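Local coordinates for uncharacterized protein (Bacteroides vulgatus, PDB 4FMR) that is uncharacterised but probably binds DNA, pairing an HU/IHF-like DNA-binding domain with a C-terminal immunoglobulin-like domain, at residues B[146-154]-B[235-243]; B[163-172]-B[183-191]. All blocks are in the same frame, centred on the assembly; numbering follows the deposited sequence. Where two conformers were deposited one is given.

Interaction 1 (B[146-154]-B[235-243]); sequences FSATAGRNF and HTIYIGGAP
Ser147, Ala148 and Thr149 pair in parallel with Tyr238, Ile239 and Gly240, and four backbone hydrogen bonds hold the register: Tyr238 N to Phe146 O, Ala148 N to Tyr238 O (2.7 Å), Gly240 N to Ala148 O, and Ala150 N to Gly240 O (2.9 Å). Beyond them, Ala242 CA makes a CA-H...O contact with Ala150 O (3.3 Å), as the type II turn from Thr149 to Arg152 leads the chain away.

The aromatic part is a face-to-face stack. The rings of Phe146 and His235 lie with centroids 3.7 Å apart and planes at 20°, His235 ND1 sitting over the centre of the phenyl face. A first torsion of -161° turns the imidazole so that ND1 also donates to Thr236 O (2.7 Å), in the plane of both imidazole and carbonyl, which fixes the rotation of the ring. An alanine here would remove both stack and bond, and would probably leave the Phe146 ring uncovered on that face and free to shift.

Apolar contacts accompany the pairing. Ile237 CD1 stands over the centre of the Phe154 ring, 3.9 Å from its centroid in a CH-pi contact, and also touches Ala148 CB; Ala150 CB meets Ile239 CG2. In the conformer described, Pro243 CG lies toward the rim over one face of the Arg152 guanidinium, whose NH1 is bonded to Thr140; the proline is poorly ordered, so this contact is less certain.

Strand 147-149 thus forms one edge of the mixed sheet of the immunoglobulin-like domain. Strand 231-240 separates it from strand 209-217, while strand 132-138 packs against Phe146, Ala148 and Phe154, and Thr107 of the second subunit touches Ser147.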
# COMPACT_ATOMS: atom_id res chain seq x y z
N PHE B 146 -2.62 -10.34 -2.82
CA PHE B 146 -1.87 -11.59 -2.69
C PHE B 146 -0.58 -11.41 -1.90
O PHE B 146 0.34 -12.22 -2.03
CB PHE B 146 -1.59 -12.29 -4.02
CG PHE B 146 -2.62 -13.37 -4.23
CD1 PHE B 146 -3.85 -13.08 -4.82
CD2 PHE B 146 -2.42 -14.65 -3.73
CE1 PHE B 146 -4.80 -14.07 -5.00
CE2 PHE B 146 -3.39 -15.64 -3.89
CZ PHE B 146 -4.58 -15.34 -4.50
N SER B 147 -0.53 -10.39 -1.02
CA SER B 147 0.51 -10.22 -0.02
C SER B 147 -0.03 -10.92 1.23
O SER B 147 -1.25 -10.92 1.45
CB SER B 147 0.85 -8.75 0.21
OG SER B 147 -0.26 -8.08 0.78
N ALA B 148 0.83 -11.59 1.99
CA ALA B 148 0.40 -12.40 3.12
C ALA B 148 1.38 -12.33 4.29
O ALA B 148 2.52 -11.90 4.12
CB ALA B 148 0.23 -13.85 2.67
N THR B 149 0.93 -12.74 5.47
CA THR B 149 1.72 -12.73 6.70
C THR B 149 2.04 -14.18 7.14
O THR B 149 1.13 -14.97 7.35
CB THR B 149 0.95 -11.97 7.81
OG1 THR B 149 0.50 -10.70 7.32
CG2 THR B 149 1.79 -11.76 9.06
N ALA B 150 3.34 -14.51 7.28
CA ALA B 150 3.82 -15.81 7.77
C ALA B 150 3.33 -16.04 9.19
O ALA B 150 3.26 -15.09 9.96
CB ALA B 150 5.35 -15.87 7.73
N GLY B 151 2.94 -17.27 9.51
CA GLY B 151 2.41 -17.63 10.82
C GLY B 151 0.99 -17.18 11.05
O GLY B 151 0.49 -17.29 12.17
N ARG B 152 0.32 -16.67 9.99
CA ARG B 152 -1.04 -16.15 10.09
C ARG B 152 -1.92 -16.73 8.98
O ARG B 152 -1.43 -17.44 8.11
CB ARG B 152 -1.02 -14.60 10.06
CG ARG B 152 -0.44 -13.94 11.33
CD ARG B 152 -1.32 -14.13 12.56
NE ARG B 152 -0.76 -13.52 13.77
CZ ARG B 152 -0.98 -12.26 14.14
NH1 ARG B 152 -1.72 -11.45 13.39
NH2 ARG B 152 -0.43 -11.78 15.25
N ASN B 153 -3.23 -16.46 9.04
CA ASN B 153 -4.16 -17.03 8.07
C ASN B 153 -4.26 -16.27 6.76
O ASN B 153 -4.17 -15.06 6.70
CB ASN B 153 -5.56 -17.14 8.67
CG ASN B 153 -5.64 -18.21 9.73
OD1 ASN B 153 -5.52 -19.41 9.45
ND2 ASN B 153 -5.79 -17.79 10.97
N PHE B 154 -4.50 -17.04 5.72
CA PHE B 154 -4.68 -16.56 4.37
C PHE B 154 -5.89 -17.25 3.76
O PHE B 154 -6.08 -18.45 3.98
CB PHE B 154 -3.40 -16.80 3.54
CG PHE B 154 -3.42 -16.02 2.26
CD1 PHE B 154 -3.09 -14.67 2.24
CD2 PHE B 154 -3.84 -16.61 1.06
CE1 PHE B 154 -3.16 -13.93 1.06
CE2 PHE B 154 -3.91 -15.86 -0.12
CZ PHE B 154 -3.58 -14.53 -0.11
N HIS B 235 -0.98 -19.54 -8.06
CA HIS B 235 -1.04 -18.10 -7.96
C HIS B 235 0.20 -17.63 -7.24
O HIS B 235 0.62 -18.27 -6.28
CB HIS B 235 -2.32 -17.58 -7.27
CG HIS B 235 -2.59 -16.14 -7.60
ND1 HIS B 235 -1.83 -15.12 -7.04
CD2 HIS B 235 -3.46 -15.60 -8.48
CE1 HIS B 235 -2.27 -14.00 -7.60
NE2 HIS B 235 -3.26 -14.24 -8.44
N THR B 236 0.78 -16.51 -7.67
CA THR B 236 1.95 -15.95 -7.01
C THR B 236 1.51 -15.32 -5.67
O THR B 236 0.35 -14.91 -5.52
CB THR B 236 2.66 -14.96 -7.94
OG1 THR B 236 3.96 -14.71 -7.41
CG2 THR B 236 1.87 -13.65 -8.12
N ILE B 237 2.42 -15.26 -4.70
CA ILE B 237 2.09 -14.73 -3.37
C ILE B 237 3.33 -14.09 -2.77
O ILE B 237 4.43 -14.65 -2.83
CB ILE B 237 1.49 -15.85 -2.41
CG1 ILE B 237 0.95 -15.28 -1.06
CG2 ILE B 237 2.48 -16.99 -2.16
CD1 ILE B 237 0.03 -16.28 -0.19
N TYR B 238 3.15 -12.94 -2.14
CA TYR B 238 4.25 -12.34 -1.41
C TYR B 238 4.06 -12.65 0.07
O TYR B 238 3.01 -12.37 0.64
CB TYR B 238 4.38 -10.84 -1.65
CG TYR B 238 5.47 -10.22 -0.79
CD1 TYR B 238 6.81 -10.33 -1.15
CD2 TYR B 238 5.15 -9.56 0.40
CE1 TYR B 238 7.82 -9.83 -0.32
CE2 TYR B 238 6.15 -9.06 1.24
CZ TYR B 238 7.48 -9.19 0.87
OH TYR B 238 8.47 -8.65 1.67
N ILE B 239 5.08 -13.22 0.69
CA ILE B 239 4.96 -13.52 2.11
C ILE B 239 5.88 -12.58 2.89
O ILE B 239 7.06 -12.44 2.57
CB ILE B 239 5.26 -15.02 2.39
CG1 ILE B 239 4.15 -15.90 1.72
CG2 ILE B 239 5.36 -15.28 3.93
CD1 ILE B 239 4.36 -17.33 1.64
N GLY B 240 5.30 -11.91 3.88
CA GLY B 240 6.02 -11.03 4.77
C GLY B 240 6.27 -11.81 6.05
O GLY B 240 5.38 -12.56 6.48
N GLY B 241 7.47 -11.64 6.62
CA GLY B 241 7.90 -12.32 7.83
C GLY B 241 6.89 -12.25 8.97
O GLY B 241 6.11 -11.30 9.07
N ALA B 242 6.90 -13.30 9.81
CA ALA B 242 6.02 -13.50 10.96
C ALA B 242 5.98 -12.26 11.88
O ALA B 242 7.02 -11.62 12.07
CB ALA B 242 6.50 -14.71 11.75
N PRO B 243 4.80 -11.89 12.44
CA PRO B 243 4.78 -10.72 13.35
C PRO B 243 5.54 -11.00 14.67
O PRO B 243 5.68 -12.17 15.08
CB PRO B 243 3.28 -10.46 13.59
CG PRO B 243 2.59 -11.72 13.21
CD PRO B 243 3.47 -12.54 12.33

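Interaction 2 (B[163-172]-B[183-191]); sequences VAGTDPSVGV and TKIDNDMIV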
# COMPACT_ATOMS: atom_id res chain seq x y z
N VAL B 163 -9.36 -29.46 -1.29
CA VAL B 163 -8.21 -30.38 -1.24
C VAL B 163 -8.77 -31.78 -0.86
O VAL B 163 -9.32 -31.96 0.22
CB VAL B 163 -7.10 -29.86 -0.28
CG1 VAL B 163 -6.00 -30.91 -0.10
CG2 VAL B 163 -6.50 -28.55 -0.78
N ALA B 164 -8.71 -32.73 -1.80
CA ALA B 164 -9.25 -34.09 -1.59
C ALA B 164 -8.45 -35.12 -2.38
O ALA B 164 -7.78 -34.76 -3.36
CB ALA B 164 -10.72 -34.15 -1.99
N GLY B 165 -8.51 -36.38 -1.94
CA GLY B 165 -7.79 -37.46 -2.59
C GLY B 165 -6.75 -38.16 -1.73
O GLY B 165 -6.17 -37.57 -0.82
N THR B 166 -6.49 -39.42 -2.08
CA THR B 166 -5.55 -40.34 -1.42
C THR B 166 -4.08 -40.05 -1.76
O THR B 166 -3.20 -40.32 -0.94
CB THR B 166 -5.88 -41.78 -1.83
OG1 THR B 166 -5.87 -41.87 -3.27
CG2 THR B 166 -7.22 -42.26 -1.29
N ASP B 167 -3.81 -39.56 -2.98
CA ASP B 167 -2.46 -39.30 -3.46
C ASP B 167 -1.67 -38.38 -2.47
O ASP B 167 -2.19 -37.35 -2.03
CB ASP B 167 -2.50 -38.67 -4.86
CG ASP B 167 -1.19 -38.71 -5.60
OD1 ASP B 167 -0.23 -38.06 -5.14
OD2 ASP B 167 -1.15 -39.32 -6.69
N PRO B 168 -0.42 -38.78 -2.13
CA PRO B 168 0.39 -37.98 -1.18
C PRO B 168 0.77 -36.57 -1.69
O PRO B 168 1.17 -35.75 -0.85
CB PRO B 168 1.66 -38.82 -0.99
CG PRO B 168 1.26 -40.22 -1.41
CD PRO B 168 0.30 -40.01 -2.53
N SER B 169 0.66 -36.28 -3.01
CA SER B 169 0.98 -34.96 -3.58
C SER B 169 -0.14 -33.91 -3.32
O SER B 169 0.11 -32.72 -3.43
CB SER B 169 1.23 -35.06 -5.08
OG SER B 169 0.06 -35.47 -5.77
N VAL B 170 -1.36 -34.36 -2.98
CA VAL B 170 -2.55 -33.54 -2.72
C VAL B 170 -2.26 -32.59 -1.52
O VAL B 170 -1.67 -33.01 -0.53
CB VAL B 170 -3.77 -34.48 -2.49
CG1 VAL B 170 -4.90 -33.83 -1.71
CG2 VAL B 170 -4.27 -35.07 -3.80
N GLY B 171 -2.61 -31.32 -1.68
CA GLY B 171 -2.36 -30.30 -0.67
C GLY B 171 -1.92 -28.96 -1.22
O GLY B 171 -1.96 -28.70 -2.43
N VAL B 172 -1.51 -28.07 -0.30
CA VAL B 172 -1.06 -26.73 -0.62
C VAL B 172 0.45 -26.67 -0.40
O VAL B 172 0.95 -27.13 0.63
CB VAL B 172 -1.81 -25.62 0.15
CG1 VAL B 172 -1.49 -24.24 -0.44
CG2 VAL B 172 -3.32 -25.87 0.14
N THR B 183 7.73 -25.73 0.30
CA THR B 183 7.23 -25.93 1.65
C THR B 183 5.83 -26.46 1.52
O THR B 183 4.96 -25.76 0.99
CB THR B 183 7.27 -24.61 2.51
OG1 THR B 183 8.59 -24.06 2.57
CG2 THR B 183 6.72 -24.80 3.94
N LYS B 184 5.57 -27.67 2.00
CA LYS B 184 4.22 -28.15 1.96
C LYS B 184 3.53 -27.80 3.28
O LYS B 184 4.05 -28.07 4.36
CB LYS B 184 4.12 -29.65 1.66
CG LYS B 184 2.66 -30.05 1.38
CD LYS B 184 2.53 -31.42 0.79
CE LYS B 184 1.08 -31.79 0.68
NZ LYS B 184 0.93 -33.22 0.32
N ILE B 185 2.36 -27.18 3.18
CA ILE B 185 1.52 -26.86 4.31
C ILE B 185 0.88 -28.17 4.79
O ILE B 185 0.33 -28.92 3.97
CB ILE B 185 0.48 -25.76 3.90
CG1 ILE B 185 1.17 -24.38 3.78
CG2 ILE B 185 -0.75 -25.72 4.84
CD1 ILE B 185 0.58 -23.49 2.81
N ASP B 186 0.96 -28.47 6.10
CA ASP B 186 0.33 -29.67 6.65
C ASP B 186 -1.18 -29.58 6.39
O ASP B 186 -1.76 -28.50 6.51
CB ASP B 186 0.63 -29.82 8.16
CG ASP B 186 0.28 -31.19 8.75
OD1 ASP B 186 -0.89 -31.62 8.63
OD2 ASP B 186 1.16 -31.79 9.41
N ASN B 187 -1.79 -30.70 5.98
CA ASN B 187 -3.20 -30.78 5.64
C ASN B 187 -4.11 -30.31 6.78
O ASN B 187 -5.20 -29.82 6.47
CB ASN B 187 -3.59 -32.20 5.24
CG ASN B 187 -3.23 -32.56 3.82
OD1 ASN B 187 -2.98 -31.70 2.96
ND2 ASN B 187 -3.25 -33.84 3.54
N ASP B 188 -3.66 -30.42 8.06
CA ASP B 188 -4.47 -29.97 9.20
C ASP B 188 -4.47 -28.42 9.29
O ASP B 188 -5.35 -27.87 9.96
CB ASP B 188 -4.04 -30.63 10.54
CG ASP B 188 -2.66 -30.32 11.13
OD1 ASP B 188 -1.89 -29.57 10.49
OD2 ASP B 188 -2.37 -30.83 12.23
N MSE B 189 -3.51 -27.74 8.58
CA MSE B 189 -3.43 -26.28 8.56
C MSE B 189 -4.35 -25.72 7.46
O MSE B 189 -4.37 -24.52 7.21
CB MSE B 189 -1.98 -25.81 8.42
CG MSE B 189 -1.10 -26.32 9.55
SE MSE B 189 -1.59 -25.60 11.31
CE MSE B 189 -3.04 -26.79 12.02
N ILE B 190 -5.15 -26.61 6.83
CA ILE B 190 -6.20 -26.25 5.90
C ILE B 190 -7.41 -26.18 6.83
O ILE B 190 -7.84 -27.22 7.33
CB ILE B 190 -6.37 -27.18 4.66
CG1 ILE B 190 -5.07 -27.24 3.80
CG2 ILE B 190 -7.60 -26.73 3.83
CD1 ILE B 190 -5.00 -28.44 2.80
N VAL B 191 -7.84 -24.96 7.22
CA VAL B 191 -8.89 -24.73 8.22
C VAL B 191 -10.30 -24.79 7.59
O VAL B 191 -11.23 -25.27 8.24
CB VAL B 191 -8.62 -23.37 8.90
CG1 VAL B 191 -9.64 -23.08 10.00
CG2 VAL B 191 -7.21 -23.35 9.46
O HOH W 1 -2.04 -35.28 1.40
O HOH W 2 -1.70 -29.15 2.34
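Lys184 is extended throughout, from CG anti to the backbone N (chi1 -170°) to chi4 at -170°, and this carries its end across to the other segment, where NZ donates a hydrogen bond to Val170 O (2.7 Å). The ammonium arrives from above the carbonyl plane, 43° out of it, and NZ is also 2.8 Å from Pro168 O. Along the way its CG passes Val172 O and its CE lies over Gly171 CA. Gly171 has backbone angles at which a side chain would press on the carbonyl O of Val170, and it would also run into Lys184 CE.

The backbones pair directly at one point, where Ile185 N donates to Val172 O (2.9 Å). Next to this bond two waters fill in. One accepts from Val172 N and donates to Ile185 O (2.6 Å) and to Asn187 OD1; the other accepts from Asn187 ND2 (2.8 Å) and donates to Val170 O. Both ends of the Asn187 amide are therefore engaged, which fixes its orientation.

Beneath the polar layer, Val172 CG1 and Ile185 CD1 lie alongside each other, 3.9 Å apart. Ile190 CD1 comes in across both methyls of Val163, each 3.9 Å away, and reaches Val172 CG2. Val172 packs on Leu213 of the neighbouring strand in the same sheet, while Ile185 reaches Ile200 of the antiparallel sheet.

An exposed lysine and two waters thus bridge main-chain groups of the two segments that do not bond to each other directly. The positive charge of Lys184 would probably polarise the Val170 carbonyl, while the valine and isoleucine side chains keep the inner side apolar.

Interactions 1 and 2 lie 18 Å apart, centre to centre, within the immunoglobulin-like domain, and they occupy the two margins of one mixed sheet: strand 147-149 edges it at interaction 1, strand 182-184 at interaction 2, with strands 231-240, 209-217 and 171-176 between. The second, antiparallel sheet links them too, through strand 153-159 and strand 190-193. Along the chain, interaction 2 falls wholly between the two segments of interaction 1. Interaction 1 is the more buried; its centre lies about 7 Å from the centre of the chain, that of interaction 2 about 21 Å. Interaction 1 also reaches the second subunit, where Tyr238 packs on Arg81 of that chain.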